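Local atomic coordinates of mannan endo-1,6-alpha-mannosidase (Chaetomium thermophilum, PDB entry 6RY0), a protein that probably cleaves or transfers (1->6)-alpha-mannosidic linkages, a family 76 glycoside hydrolase linked to the attachment of GPI-anchored glycoproteins to fungal cell walls. Residues Q281-K284 with D285-D288; V87-W90 with H91-D95. One frame throughout, in Å; residues are numbered along the deposited sequence. Where two conformers were deposited one is given.

Contact 1: residues Q281-K284 with D285-D288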
# COMPACT_ATOMS: atom_id res chain seq x y z
N GLN A 281 -4.74 -13.31 -21.56
CA GLN A 281 -3.31 -13.54 -21.63
C GLN A 281 -2.48 -12.27 -21.55
O GLN A 281 -1.37 -12.28 -21.04
CB GLN A 281 -2.98 -14.27 -22.94
CG GLN A 281 -1.52 -14.64 -23.12
CD GLN A 281 -1.02 -15.63 -22.11
OE1 GLN A 281 -1.76 -16.53 -21.68
NE2 GLN A 281 0.24 -15.48 -21.73
N LYS A 282 -3.00 -11.15 -22.05
CA LYS A 282 -2.23 -9.92 -21.98
C LYS A 282 -1.91 -9.56 -20.53
O LYS A 282 -0.83 -9.04 -20.24
CB LYS A 282 -2.89 -8.77 -22.72
CG LYS A 282 -3.98 -8.04 -22.03
CD LYS A 282 -4.57 -6.93 -22.93
CE LYS A 282 -5.67 -6.17 -22.22
NZ LYS A 282 -6.36 -5.25 -23.10
N TRP A 283 -2.83 -9.82 -19.62
CA TRP A 283 -2.58 -9.55 -18.22
C TRP A 283 -1.61 -10.54 -17.61
O TRP A 283 -0.83 -10.14 -16.74
CB TRP A 283 -3.89 -9.46 -17.41
CG TRP A 283 -4.63 -8.19 -17.71
CD1 TRP A 283 -5.82 -8.05 -18.36
CD2 TRP A 283 -4.21 -6.87 -17.36
NE1 TRP A 283 -6.17 -6.73 -18.46
CE2 TRP A 283 -5.19 -5.98 -17.85
CE3 TRP A 283 -3.11 -6.35 -16.68
CZ2 TRP A 283 -5.09 -4.60 -17.66
CZ3 TRP A 283 -3.03 -4.99 -16.51
CH2 TRP A 283 -3.99 -4.13 -17.02
N LYS A 284 -1.64 -11.80 -18.01
CA LYS A 284 -0.62 -12.73 -17.56
C LYS A 284 0.75 -12.25 -17.99
O LYS A 284 1.71 -12.29 -17.21
CB LYS A 284 -0.86 -14.15 -18.09
CG LYS A 284 0.11 -15.14 -17.45
CD LYS A 284 -0.12 -16.55 -17.90
CE LYS A 284 0.89 -17.51 -17.28
NZ LYS A 284 2.29 -17.23 -17.71
N ASP A 285 0.87 -11.79 -19.23
CA ASP A 285 2.14 -11.30 -19.74
C ASP A 285 2.62 -10.11 -18.95
O ASP A 285 3.82 -9.99 -18.66
CB ASP A 285 2.03 -10.89 -21.22
CG ASP A 285 1.76 -12.03 -22.15
OD1 ASP A 285 1.98 -13.20 -21.78
OD2 ASP A 285 1.37 -11.75 -23.30
N ARG A 286 1.70 -9.22 -18.59
CA ARG A 286 2.05 -8.03 -17.81
C ARG A 286 2.50 -8.42 -16.40
O ARG A 286 3.48 -7.88 -15.89
CB ARG A 286 0.88 -7.05 -17.79
CG ARG A 286 0.63 -6.41 -19.14
CD ARG A 286 -0.74 -5.79 -19.27
NE ARG A 286 -0.95 -5.40 -20.65
CZ ARG A 286 -1.91 -4.61 -21.06
NH1 ARG A 286 -2.79 -4.11 -20.20
NH2 ARG A 286 -2.00 -4.34 -22.37
N VAL A 287 1.79 -9.37 -15.76
CA VAL A 287 2.24 -9.90 -14.48
C VAL A 287 3.65 -10.43 -14.61
O VAL A 287 4.53 -10.11 -13.80
CB VAL A 287 1.28 -11.02 -14.01
CG1 VAL A 287 1.89 -11.88 -12.90
CG2 VAL A 287 -0.06 -10.43 -13.55
N ASP A 288 3.89 -11.25 -15.62
CA ASP A 288 5.19 -11.91 -15.74
C ASP A 288 6.30 -10.90 -15.99
O ASP A 288 7.38 -11.01 -15.42
CB ASP A 288 5.13 -12.95 -16.86
CG ASP A 288 4.22 -14.12 -16.53
OD1 ASP A 288 3.89 -14.31 -15.34
OD2 ASP A 288 3.90 -14.87 -17.47
O HOH W 1 -4.48 -3.13 -23.45

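Contact 2: residues V87-W90 with H91-D95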
# COMPACT_ATOMS: atom_id res chain seq x y z
N VAL A 87 -4.89 -5.13 9.25
CA VAL A 87 -5.94 -5.94 8.63
C VAL A 87 -5.33 -7.22 8.05
O VAL A 87 -5.86 -8.33 8.22
CB VAL A 87 -6.66 -5.11 7.55
CG1 VAL A 87 -7.60 -5.97 6.72
CG2 VAL A 87 -7.45 -3.96 8.20
N ASP A 88 -4.19 -7.07 7.37
CA ASP A 88 -3.46 -8.24 6.87
C ASP A 88 -2.94 -9.12 8.01
O ASP A 88 -3.02 -10.34 7.93
CB ASP A 88 -2.31 -7.85 5.93
CG ASP A 88 -2.65 -8.00 4.47
OD1 ASP A 88 -3.59 -8.74 4.11
OD2 ASP A 88 -1.90 -7.37 3.66
N TYR A 89 -2.39 -8.51 9.06
CA TYR A 89 -1.88 -9.27 10.20
C TYR A 89 -2.94 -10.22 10.75
O TYR A 89 -2.67 -11.41 10.95
CB TYR A 89 -1.37 -8.32 11.28
CG TYR A 89 -1.05 -9.02 12.59
CD1 TYR A 89 0.09 -9.76 12.73
CD2 TYR A 89 -1.92 -8.94 13.67
CE1 TYR A 89 0.35 -10.46 13.93
CE2 TYR A 89 -1.68 -9.63 14.85
CZ TYR A 89 -0.55 -10.40 14.95
OH TYR A 89 -0.26 -11.14 16.07
N TRP A 90 -4.14 -9.71 11.00
CA TRP A 90 -5.20 -10.57 11.50
C TRP A 90 -5.56 -11.66 10.50
O TRP A 90 -5.78 -12.81 10.87
CB TRP A 90 -6.42 -9.72 11.88
CG TRP A 90 -7.66 -10.53 12.03
CD1 TRP A 90 -8.03 -11.33 13.08
CD2 TRP A 90 -8.69 -10.65 11.06
NE1 TRP A 90 -9.24 -11.92 12.81
CE2 TRP A 90 -9.66 -11.52 11.56
CE3 TRP A 90 -8.86 -10.10 9.78
CZ2 TRP A 90 -10.83 -11.86 10.83
CZ3 TRP A 90 -9.98 -10.44 9.06
CH2 TRP A 90 -10.96 -11.29 9.58
N HIS A 91 -5.66 -11.30 9.22
CA HIS A 91 -5.98 -12.26 8.18
C HIS A 91 -4.97 -13.41 8.12
O HIS A 91 -5.32 -14.54 7.84
CB HIS A 91 -6.04 -11.49 6.86
CG HIS A 91 -6.17 -12.30 5.62
ND1 HIS A 91 -7.28 -13.02 5.30
CD2 HIS A 91 -5.33 -12.41 4.56
CE1 HIS A 91 -7.13 -13.56 4.10
NE2 HIS A 91 -5.95 -13.21 3.62
N LEU A 92 -3.69 -13.08 8.29
CA LEU A 92 -2.59 -14.01 8.13
C LEU A 92 -2.37 -14.87 9.38
O LEU A 92 -1.92 -16.00 9.29
CB LEU A 92 -1.31 -13.23 7.80
CG LEU A 92 -1.31 -12.69 6.37
CD1 LEU A 92 -0.37 -11.52 6.23
CD2 LEU A 92 -0.98 -13.76 5.37
N THR A 93 -2.63 -14.31 10.56
CA THR A 93 -2.30 -14.97 11.82
C THR A 93 -3.50 -15.48 12.61
O THR A 93 -3.34 -16.35 13.44
CB THR A 93 -1.51 -14.03 12.75
OG1 THR A 93 -2.37 -13.00 13.24
CG2 THR A 93 -0.24 -13.50 12.13
N GLY A 94 -4.68 -14.92 12.36
CA GLY A 94 -5.83 -15.21 13.17
C GLY A 94 -5.91 -14.48 14.49
O GLY A 94 -6.83 -14.69 15.24
N ASP A 95 -4.94 -13.62 14.77
CA ASP A 95 -4.91 -12.88 16.03
C ASP A 95 -5.75 -11.62 15.90
O ASP A 95 -5.35 -10.72 15.15
CB ASP A 95 -3.46 -12.50 16.35
CG ASP A 95 -3.32 -11.68 17.60
OD1 ASP A 95 -4.32 -11.55 18.36
OD2 ASP A 95 -2.21 -11.15 17.83

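Contact 1: residues Q281-K284 with D285-D288
The indole of Trp-283 carries the guanidinium of Arg-286 over one face of its six-membered ring. Arg-286 CZ lies 4.5 Å from the ring centroid and 7° off the normal, a cation-pi contact. The two planes nevertheless stand 76° apart: the guanidinium presents its edge, and Arg-286 NH1 comes 3.4 Å from Trp-283 CH2. Arg-286 CD adds a CH-pi contact over the same ring. One face of the guanidinium takes the aliphatic part of Lys-282, whose CD is 3.7 Å from Arg-286 NH2, and at the guanidinium edge sits a water that accepts from both Arg-286 NH2 and Lys-282 NZ. That water and a salt bridge from Lys-282 to Glu-223 probably ease the closeness of the two cations. In one of its two conformers Lys-284 bends at its last torsion (chi4 -64°) to bring NZ 2.9 Å from Asp-288 OD2, a salt bridge on the syn lone pair; Asp-288 OD1 is hydrogen-bonded to His-340 NE2, so both oxygens are engaged. Gln-281 NE2 gives a hydrogen bond of 2.9 Å to Asp-285 OD1, met from above the carboxylate plane. These i to i+3 and i+4 pairs run along the first two turns of helix 281-298, in the alpha/alpha barrel of family 76. Trp-283 and Val-287 pack on helix 261-278, while Trp-283 also reaches helix 216-231, giving NE1 to Glu-223 and meeting Phe-226 edge-to-face.

Contact 2: residues V87-W90 with H91-D95
The hydroxyl of Thr-93 sits over the centre of the Tyr-89 ring, 3.6 Å from its CZ, while the same OG1 works as both donor and acceptor at the C-terminal end of helix 76-93. It accepts from Asp-95 N at 3.1 Å, forming an ST turn that carries the chain out of the helix, and it donates to Tyr-89 O, approaching from above the carbonyl plane. Thr-93 N binds that same carbonyl, so Tyr-89 O is gripped by two donors from one residue. The torsion of Thr-93 (chi1 71°) accounts for the hydroxyl's share, setting OG1 between the backbone N and the carbonyl carbon, with CG2 3.6 Å from Tyr-89 CE1. Gly-94 then leaves helical geometry with positive phi (79°), but its N still reaches back to Trp-90 O at 2.8 Å, closing the last turn. The Trp-90 indole has its edge toward the Asp-95 carbonyl, with CD1 3.4 Å from Asp-95 O. Nearer the body of the helix, the carboxylate of Asp-88, in one of its two conformers, and the ring of His-91 run side by side; Asp-88 itself is held by a salt bridge to Arg-329 and a hydrogen bond from Asn-143. Helices 33-48 and 389-401 touch Tyr-89, and Leu-92 also packs on the second of them; Trp-90 touches Asn-99 of helix 99-108, the next helix along the chain. Asp-95, whose N closes the ST turn, brings its carboxylate to the tyrosine hydroxyl: the carboxylate is turned 71° from the ring, and Tyr-89 OH donates to the anti lone pair of Asp-95 OD2 over 2.6 Å.

Both contacts are local and lie inside the family 76 sequence region, and their centres lie 29 Å apart with no touch between them. Contact 1 occupies the start of helix 281-298, contact 2 the end of helix 76-93 and the turn beyond it. Each is partly buried, but contact 2 lies nearer the middle of the chain, 16 Å from its centre against 21 Å, and has four buried residues to two. Their chemistry differs: contact 1 pairs charged side chains with each other, with an indole and with a water, whereas contact 2 ends its helix with hydroxyl and backbone hydrogen bonds, one of them to a carboxylate. Neither lies at the calcium sites.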